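UDP-glucose 4-epimerase (Brucella ovis, PDB 4WOK) probably interconverts UDP-glucose and UDP-galactose by inverting the sugar at C4, using the tightly held NAD bound to its Rossmann-type domain. Local coordinates at residues Q120-F124 against A246-L250; N12-V16 against T71-P77. The protein carries 2 engineered substitutions. All blocks are in the same frame, centred on the assembly; numbering follows the deposited sequence.

How the contacts relate
Contacts 1 and 2 both press a helix on the parallel sheet of the NAD-binding domain, but on opposite faces and against different strands: 121-125 carries contact 1 and 13-17 contact 2, with strand 79-82 between them. Their centres lie about 13 Å apart. Contact 1 is buried throughout and almost wholly apolar; the polar exception is the N121 end, where the amide lies against L250 and a water bridges to it weakly. Contact 2 is set farther from the centre of the chain and is more mixed: leucine, methionine and proline fill its inner part, while towards partly exposed N13 and Y75 a direct amide-carbonyl hydrogen bond and a bridging water take over.

Contact 1 (Q120-F124 against A246-L250); sequences QNVIF and AVEHL
I123 and L250 lie side by side, pointing opposite ways, and their terminal methyls form the tightest apolar touch of the contact, I123 CD1 to L250 CD1 at 3.5 Å. The leucine methyl is the main bump. It enters the hollow that N121 and I123, two side chains on the same face of the strand, leave above the backbone of V122, and L250 CD1 also lies 3.8 Å from N121 CB. In return I123 fills a hollow in the helix. Its CG1 points beside the backbone N (chi1 -50°), and a further bend at chi2 brings I123 CD1 over the helix at A246, 3.6 Å from A246 CB. That alanine is itself a small knob, straddled by the two I123 branches, with I123 CG2 3.7 Å from A246 CB. V247 meets another side of I123: V247 CG2 is 3.8 Å from I123 CG1, one side chain set roughly perpendicular to the other.

At the other end the amide of N121 lies along L250, N121 OD1 being 3.6 Å from L250 CB. N121 ND2 turns away to the carbonyl of V78 and also donates to a water at 3.0 Å, which in turn reaches L250 O through a weak bond. The buried amide is held chiefly by that V78 carbonyl, just ahead of strand 79-82, with a weak bond from R172 NE to OD1. V174 completes the surface under A246 and L250, and A79 and I81 that under V247.

The strand and helix run nearly antiparallel, at 150°, with axes 8.7 Å apart. With no direct hydrogen bond between the two segments, A246-L250 meets N121-I123 chiefly through the fit of methyl groups, and a water adds a weak polar link at the N121 end.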
ATOM      1  N   GLN A 120       9.981  -9.802 -17.125  1.00 25.76           N
ATOM      2  CA  GLN A 120      10.054  -8.427 -17.592  1.00 34.54           C
ATOM      3  C   GLN A 120       9.253  -7.362 -16.859  1.00 38.88           C
ATOM      4  O   GLN A 120       9.740  -6.250 -16.665  1.00 53.68           O
ATOM      5  CB  GLN A 120       9.636  -8.378 -19.066  1.00 39.86           C
ATOM      6  CG  GLN A 120      10.781  -8.013 -19.980  1.00 59.04           C
ATOM      7  CD  GLN A 120      11.202  -6.568 -19.825  1.00 63.19           C
ATOM      8  OE1 GLN A 120      10.627  -5.819 -19.033  1.00 63.81           O
ATOM      9  NE2 GLN A 120      12.205  -6.162 -20.596  1.00 69.77           N
ATOM     10  N   ASN A 121       8.020  -7.667 -16.490  1.00 27.19           N
ATOM     11  CA  ASN A 121       7.116  -6.605 -16.069  1.00 27.26           C
ATOM     12  C   ASN A 121       6.976  -6.436 -14.547  1.00 30.81           C
ATOM     13  O   ASN A 121       6.360  -7.269 -13.895  1.00 37.47           O
ATOM     14  CB  ASN A 121       5.750  -6.866 -16.684  1.00 22.87           C
ATOM     15  CG  ASN A 121       5.794  -6.824 -18.210  1.00 31.73           C
ATOM     16  OD1 ASN A 121       6.423  -5.944 -18.789  1.00 32.19           O
ATOM     17  ND2 ASN A 121       5.142  -7.781 -18.858  1.00 28.21           N
ATOM     18  N   VAL A 122       7.505  -5.341 -13.999  1.00 21.98           N
ATOM     19  CA  VAL A 122       7.482  -5.149 -12.540  1.00 22.13           C
ATOM     20  C   VAL A 122       6.534  -4.041 -12.113  1.00 23.45           C
ATOM     21  O   VAL A 122       6.649  -2.898 -12.552  1.00 25.46           O
ATOM     22  CB  VAL A 122       8.890  -4.847 -11.991  1.00 24.81           C
ATOM     23  CG1 VAL A 122       8.840  -4.541 -10.484  1.00 21.60           C
ATOM     24  CG2 VAL A 122       9.814  -6.031 -12.276  1.00 24.48           C
ATOM     25  N   ILE A 123       5.582  -4.399 -11.259  1.00 21.95           N
ATOM     26  CA  ILE A 123       4.660  -3.425 -10.705  1.00 19.98           C
ATOM     27  C   ILE A 123       5.080  -3.196  -9.257  1.00 26.03           C
ATOM     28  O   ILE A 123       4.986  -4.100  -8.441  1.00 23.70           O
ATOM     29  CB  ILE A 123       3.202  -3.904 -10.767  1.00 20.64           C
ATOM     30  CG1 ILE A 123       2.838  -4.397 -12.182  1.00 26.14           C
ATOM     31  CG2 ILE A 123       2.258  -2.813 -10.249  1.00 22.63           C
ATOM     32  CD1 ILE A 123       3.038  -3.373 -13.239  1.00 35.22           C
ATOM     33  N   PHE A 124       5.548  -1.992  -8.957  1.00 19.23           N
ATOM     34  CA  PHE A 124       6.168  -1.676  -7.666  1.00 18.51           C
ATOM     35  C   PHE A 124       5.230  -0.872  -6.778  1.00 22.80           C
ATOM     36  O   PHE A 124       4.767   0.199  -7.163  1.00 23.08           O
ATOM     37  CB  PHE A 124       7.461  -0.888  -7.868  1.00 22.09           C
ATOM     38  CG  PHE A 124       8.127  -0.497  -6.570  1.00 24.50           C
ATOM     39  CD1 PHE A 124       8.617  -1.468  -5.707  1.00 25.82           C
ATOM     40  CD2 PHE A 124       8.229   0.833  -6.198  1.00 24.90           C
ATOM     41  CE1 PHE A 124       9.222  -1.107  -4.481  1.00 27.04           C
ATOM     42  CE2 PHE A 124       8.828   1.207  -4.976  1.00 24.25           C
ATOM     43  CZ  PHE A 124       9.326   0.231  -4.126  1.00 22.67           C
ATOM     44  N   ALA A 246      -2.138  -1.985 -13.886  1.00 30.60           N
ATOM     45  CA  ALA A 246      -0.734  -1.727 -14.205  1.00 31.45           C
ATOM     46  C   ALA A 246      -0.119  -2.927 -14.937  1.00 38.81           C
ATOM     47  O   ALA A 246       0.675  -2.766 -15.870  1.00 32.64           O
ATOM     48  CB  ALA A 246       0.049  -1.396 -12.923  1.00 28.45           C
ATOM     49  N   VAL A 247      -0.504  -4.133 -14.527  1.00 29.18           N
ATOM     50  CA  VAL A 247      -0.089  -5.341 -15.236  1.00 30.83           C
ATOM     51  C   VAL A 247      -0.586  -5.292 -16.682  1.00 34.64           C
ATOM     52  O   VAL A 247       0.159  -5.571 -17.622  1.00 32.41           O
ATOM     53  CB  VAL A 247      -0.620  -6.625 -14.552  1.00 29.66           C
ATOM     54  CG1 VAL A 247      -0.422  -7.836 -15.452  1.00 33.16           C
ATOM     55  CG2 VAL A 247       0.053  -6.850 -13.171  1.00 27.49           C
ATOM     56  N   GLU A 248      -1.850  -4.932 -16.859  1.00 35.12           N
ATOM     57  CA  GLU A 248      -2.430  -4.877 -18.205  1.00 35.54           C
ATOM     58  C   GLU A 248      -1.705  -3.858 -19.070  1.00 36.07           C
ATOM     59  O   GLU A 248      -1.465  -4.091 -20.261  1.00 39.81           O
ATOM     60  CB  GLU A 248      -3.926  -4.537 -18.146  1.00 35.69           C
ATOM     61  CG  GLU A 248      -4.769  -5.559 -17.412  1.00 41.19           C
ATOM     62  CD  GLU A 248      -4.776  -6.904 -18.110  1.00 54.18           C
ATOM     63  OE1 GLU A 248      -4.923  -7.935 -17.415  1.00 51.08           O
ATOM     64  OE2 GLU A 248      -4.643  -6.927 -19.356  1.00 59.15           O
ATOM     65  N   HIS A 249      -1.378  -2.725 -18.460  1.00 33.06           N
ATOM     66  CA  HIS A 249      -0.687  -1.642 -19.143  1.00 38.88           C
ATOM     67  C   HIS A 249       0.637  -2.108 -19.741  1.00 35.02           C
ATOM     68  O   HIS A 249       0.938  -1.816 -20.891  1.00 34.11           O
ATOM     69  CB  HIS A 249      -0.447  -0.482 -18.176  1.00 37.06           C
ATOM     70  CG  HIS A 249       0.372   0.634 -18.747  1.00 39.35           C
ATOM     71  ND1 HIS A 249      -0.169   1.642 -19.520  1.00 41.93           N
ATOM     72  CD2 HIS A 249       1.694   0.910 -18.644  1.00 38.56           C
ATOM     73  CE1 HIS A 249       0.784   2.485 -19.871  1.00 42.11           C
ATOM     74  NE2 HIS A 249       1.925   2.064 -19.349  1.00 39.62           N
ATOM     75  N   LEU A 250       1.433  -2.821 -18.951  1.00 33.47           N
ATOM     76  CA  LEU A 250       2.725  -3.302 -19.438  1.00 39.85           C
ATOM     77  C   LEU A 250       2.538  -4.446 -20.419  1.00 42.65           C
ATOM     78  O   LEU A 250       3.320  -4.599 -21.357  1.00 36.87           O
ATOM     79  CB  LEU A 250       3.624  -3.738 -18.278  1.00 32.25           C
ATOM     80  CG  LEU A 250       4.090  -2.612 -17.343  1.00 31.18           C
ATOM     81  CD1 LEU A 250       4.949  -3.161 -16.203  1.00 27.86           C
ATOM     82  CD2 LEU A 250       4.857  -1.548 -18.119  1.00 32.94           C
TER
HETATM   83  O   HOH W   1       4.981  -7.516 -21.814  1.00 41.93           O

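Contact 2 (N12-V16 against T71-P77); sequences NNVLV and TMEKYAP. Engineered in segment 71-77: A76 (natural residue Val).
The N13 side chain runs roughly perpendicular to that of Y75, and the asparagine amide stands 79° from the tyrosine ring. N13 ND2 lies near the ring plane at the edge, 3.8 Å from Y75 CD1, rather than over a face. From there it donates to the backbone of the same residue: N13 ND2 to Y75 O is 2.9 Å and nearly straight (171° at the hydrogen). The carbonyl is met in its own plane, on a lone pair, and the acceptor lies almost in the amide plane of N13. Amide and carbonyl are thus both well turned for the bond, which grips the last turn of helix 65-75. At the far end of the ring, Y75 OH is hydrogen-bonded to D56 OD2.

Just beyond, A76, an engineered residue in place of valine, leaves helical geometry with positive phi and turns the chain back toward the strand. A water accepts from N13 N and donates to A76 O at 2.8 Å. P77 then lies beside the strand, P77 CA making a CH...O contact of 3.2 Å with N13 O.

Deeper in, L15 is the centre of the packing. Its CG stands opposite the backbone N (chi1 -175°), carrying the two methyls out to the helix. L15 CD1 touches T71 CG2 at 3.9 Å, while L15 CD2 meets M72 CE at 4.0 Å; both side chains lie nearly at right angles to L15. L15 CB rests against the P77 ring, 4.0 Å from P77 CB. The extended M72 continues on to L110, A113 and C114 of helix 96-116.

Helix 65-75 runs nearly antiparallel to strand 13-17. It is the helix of the crossover from strand 57-59 to 79-82, which passes strands 37-42 and 13-17 between the two halves of a Rossmann fold.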
ATOM      1  N   ASN A  12      -0.219 -17.293 -17.767  1.00 37.06           N
ATOM      2  CA  ASN A  12      -1.016 -16.382 -16.969  1.00 31.89           C
ATOM      3  C   ASN A  12      -0.604 -16.371 -15.496  1.00 32.06           C
ATOM      4  O   ASN A  12      -1.338 -15.846 -14.671  1.00 29.50           O
ATOM      5  CB  ASN A  12      -2.515 -16.708 -17.110  1.00 40.33           C
ATOM      6  CG  ASN A  12      -2.910 -17.982 -16.388  1.00 48.75           C
ATOM      7  OD1 ASN A  12      -2.105 -18.907 -16.247  1.00 51.79           O
ATOM      8  ND2 ASN A  12      -4.160 -18.036 -15.919  1.00 42.85           N
ATOM      9  N   ASN A  13       0.571 -16.921 -15.171  1.00 26.08           N
ATOM     10  CA  ASN A  13       1.091 -16.779 -13.794  1.00 24.42           C
ATOM     11  C   ASN A  13       1.520 -15.340 -13.523  1.00 28.49           C
ATOM     12  O   ASN A  13       2.217 -14.729 -14.339  1.00 26.98           O
ATOM     13  CB  ASN A  13       2.275 -17.718 -13.542  1.00 23.98           C
ATOM     14  CG  ASN A  13       1.880 -19.179 -13.547  1.00 35.87           C
ATOM     15  OD1 ASN A  13       0.788 -19.546 -13.101  1.00 32.11           O
ATOM     16  ND2 ASN A  13       2.775 -20.028 -14.050  1.00 27.55           N
ATOM     17  N   VAL A  14       1.108 -14.804 -12.379  1.00 25.30           N
ATOM     18  CA  VAL A  14       1.557 -13.496 -11.944  1.00 24.30           C
ATOM     19  C   VAL A  14       2.171 -13.679 -10.570  1.00 23.33           C
ATOM     20  O   VAL A  14       1.539 -14.218  -9.669  1.00 20.10           O
ATOM     21  CB  VAL A  14       0.402 -12.472 -11.918  1.00 24.87           C
ATOM     22  CG1 VAL A  14       0.842 -11.161 -11.266  1.00 24.16           C
ATOM     23  CG2 VAL A  14      -0.078 -12.213 -13.355  1.00 23.83           C
ATOM     24  N   LEU A  15       3.437 -13.303 -10.431  1.00 20.52           N
ATOM     25  CA  LEU A  15       4.133 -13.491  -9.171  1.00 18.57           C
ATOM     26  C   LEU A  15       3.822 -12.315  -8.238  1.00 22.01           C
ATOM     27  O   LEU A  15       4.134 -11.163  -8.536  1.00 22.49           O
ATOM     28  CB  LEU A  15       5.641 -13.617  -9.390  1.00 23.99           C
ATOM     29  CG  LEU A  15       6.446 -13.939  -8.129  1.00 20.16           C
ATOM     30  CD1 LEU A  15       6.150 -15.380  -7.705  1.00 22.25           C
ATOM     31  CD2 LEU A  15       7.935 -13.737  -8.412  1.00 18.82           C
ATOM     32  N   VAL A  16       3.186 -12.615  -7.119  1.00 17.98           N
ATOM     33  CA  VAL A  16       2.812 -11.582  -6.164  1.00 17.48           C
ATOM     34  C   VAL A  16       3.728 -11.693  -4.962  1.00 17.62           C
ATOM     35  O   VAL A  16       3.523 -12.505  -4.056  1.00 21.33           O
ATOM     36  CB  VAL A  16       1.343 -11.699  -5.744  1.00 18.97           C
ATOM     37  CG1 VAL A  16       0.948 -10.502  -4.893  1.00 21.00           C
ATOM     38  CG2 VAL A  16       0.437 -11.791  -6.994  1.00 19.86           C
ATOM     39  N   THR A  71      12.056 -19.698  -8.521  1.00 19.00           N
ATOM     40  CA  THR A  71      10.618 -19.503  -8.588  1.00 22.45           C
ATOM     41  C   THR A  71      10.210 -18.865  -9.896  1.00 22.13           C
ATOM     42  O   THR A  71       9.251 -19.302 -10.537  1.00 26.54           O
ATOM     43  CB  THR A  71      10.135 -18.633  -7.424  1.00 21.65           C
ATOM     44  OG1 THR A  71      10.436 -19.301  -6.198  1.00 22.56           O
ATOM     45  CG2 THR A  71       8.625 -18.411  -7.515  1.00 20.47           C
ATOM     46  N   MET A  72      10.927 -17.825 -10.301  1.00 20.81           N
ATOM     47  CA  MET A  72      10.626 -17.200 -11.590  1.00 24.60           C
ATOM     48  C   MET A  72      10.834 -18.156 -12.770  1.00 22.94           C
ATOM     49  O   MET A  72      10.074 -18.129 -13.750  1.00 23.21           O
ATOM     50  CB  MET A  72      11.471 -15.943 -11.764  1.00 23.85           C
ATOM     51  CG  MET A  72      11.143 -14.861 -10.720  1.00 20.33           C
ATOM     52  SD  MET A  72      12.058 -13.356 -11.070  1.00 24.62           S
ATOM     53  CE  MET A  72      11.492 -12.315  -9.697  1.00 21.61           C
ATOM     54  N   GLU A  73      11.843 -19.017 -12.676  1.00 22.60           N
ATOM     55  CA  GLU A  73      12.085 -19.998 -13.744  1.00 25.57           C
ATOM     56  C   GLU A  73      10.966 -21.039 -13.795  1.00 29.34           C
ATOM     57  O   GLU A  73      10.501 -21.426 -14.878  1.00 27.69           O
ATOM     58  CB  GLU A  73      13.456 -20.663 -13.554  1.00 24.29           C
ATOM     59  CG  GLU A  73      14.584 -19.650 -13.732  1.00 26.93           C
ATOM     60  CD  GLU A  73      15.987 -20.246 -13.645  1.00 27.93           C
ATOM     61  OE1 GLU A  73      16.151 -21.403 -13.196  1.00 28.52           O
ATOM     62  OE2 GLU A  73      16.933 -19.535 -14.048  1.00 27.93           O
ATOM     63  N   LYS A  74      10.514 -21.487 -12.632  1.00 22.90           N
ATOM     64  CA  LYS A  74       9.431 -22.464 -12.594  1.00 27.60           C
ATOM     65  C   LYS A  74       8.119 -21.893 -13.144  1.00 28.88           C
ATOM     66  O   LYS A  74       7.422 -22.554 -13.915  1.00 25.27           O
ATOM     67  CB  LYS A  74       9.220 -22.970 -11.168  1.00 30.36           C
ATOM     68  CG  LYS A  74       8.027 -23.902 -11.033  1.00 36.96           C
ATOM     69  CD  LYS A  74       7.887 -24.436  -9.612  1.00 41.32           C
ATOM     70  CE  LYS A  74       6.709 -25.403  -9.512  1.00 47.29           C
ATOM     71  NZ  LYS A  74       6.609 -26.029  -8.164  1.00 45.84           N
ATOM     72  N   TYR A  75       7.778 -20.667 -12.749  1.00 25.16           N
ATOM     73  CA  TYR A  75       6.450 -20.136 -13.051  1.00 25.03           C
ATOM     74  C   TYR A  75       6.400 -19.226 -14.284  1.00 29.12           C
ATOM     75  O   TYR A  75       5.310 -18.949 -14.791  1.00 29.89           O
ATOM     76  CB  TYR A  75       5.890 -19.389 -11.836  1.00 24.56           C
ATOM     77  CG  TYR A  75       5.487 -20.314 -10.711  1.00 22.47           C
ATOM     78  CD1 TYR A  75       4.269 -20.968 -10.738  1.00 25.72           C
ATOM     79  CD2 TYR A  75       6.342 -20.555  -9.632  1.00 24.44           C
ATOM     80  CE1 TYR A  75       3.896 -21.827  -9.725  1.00 24.69           C
ATOM     81  CE2 TYR A  75       5.978 -21.417  -8.613  1.00 23.21           C
ATOM     82  CZ  TYR A  75       4.748 -22.043  -8.667  1.00 22.54           C
ATOM     83  OH  TYR A  75       4.364 -22.909  -7.677  1.00 27.70           O
ATOM     84  N   ALA A  76       7.560 -18.785 -14.775  1.00 24.83           N
ATOM     85  CA  ALA A  76       7.622 -17.890 -15.938  1.00 24.43           C
ATOM     86  C   ALA A  76       6.538 -16.813 -15.889  1.00 25.47           C
ATOM     87  O   ALA A  76       5.719 -16.705 -16.813  1.00 26.80           O
ATOM     88  CB  ALA A  76       7.498 -18.706 -17.258  1.00 27.66           C
ATOM     89  N   PRO A  77       6.510 -16.021 -14.810  1.00 25.17           N
ATOM     90  CA  PRO A  77       5.383 -15.103 -14.637  1.00 25.88           C
ATOM     91  C   PRO A  77       5.344 -14.016 -15.698  1.00 24.84           C
ATOM     92  O   PRO A  77       6.402 -13.545 -16.123  1.00 25.69           O
ATOM     93  CB  PRO A  77       5.628 -14.497 -13.257  1.00 25.56           C
ATOM     94  CG  PRO A  77       7.081 -14.642 -13.019  1.00 24.32           C
ATOM     95  CD  PRO A  77       7.524 -15.871 -13.749  1.00 24.56           C
TER
HETATM   96  O   HOH W   2       3.060 -17.595 -16.882  1.00 26.29           O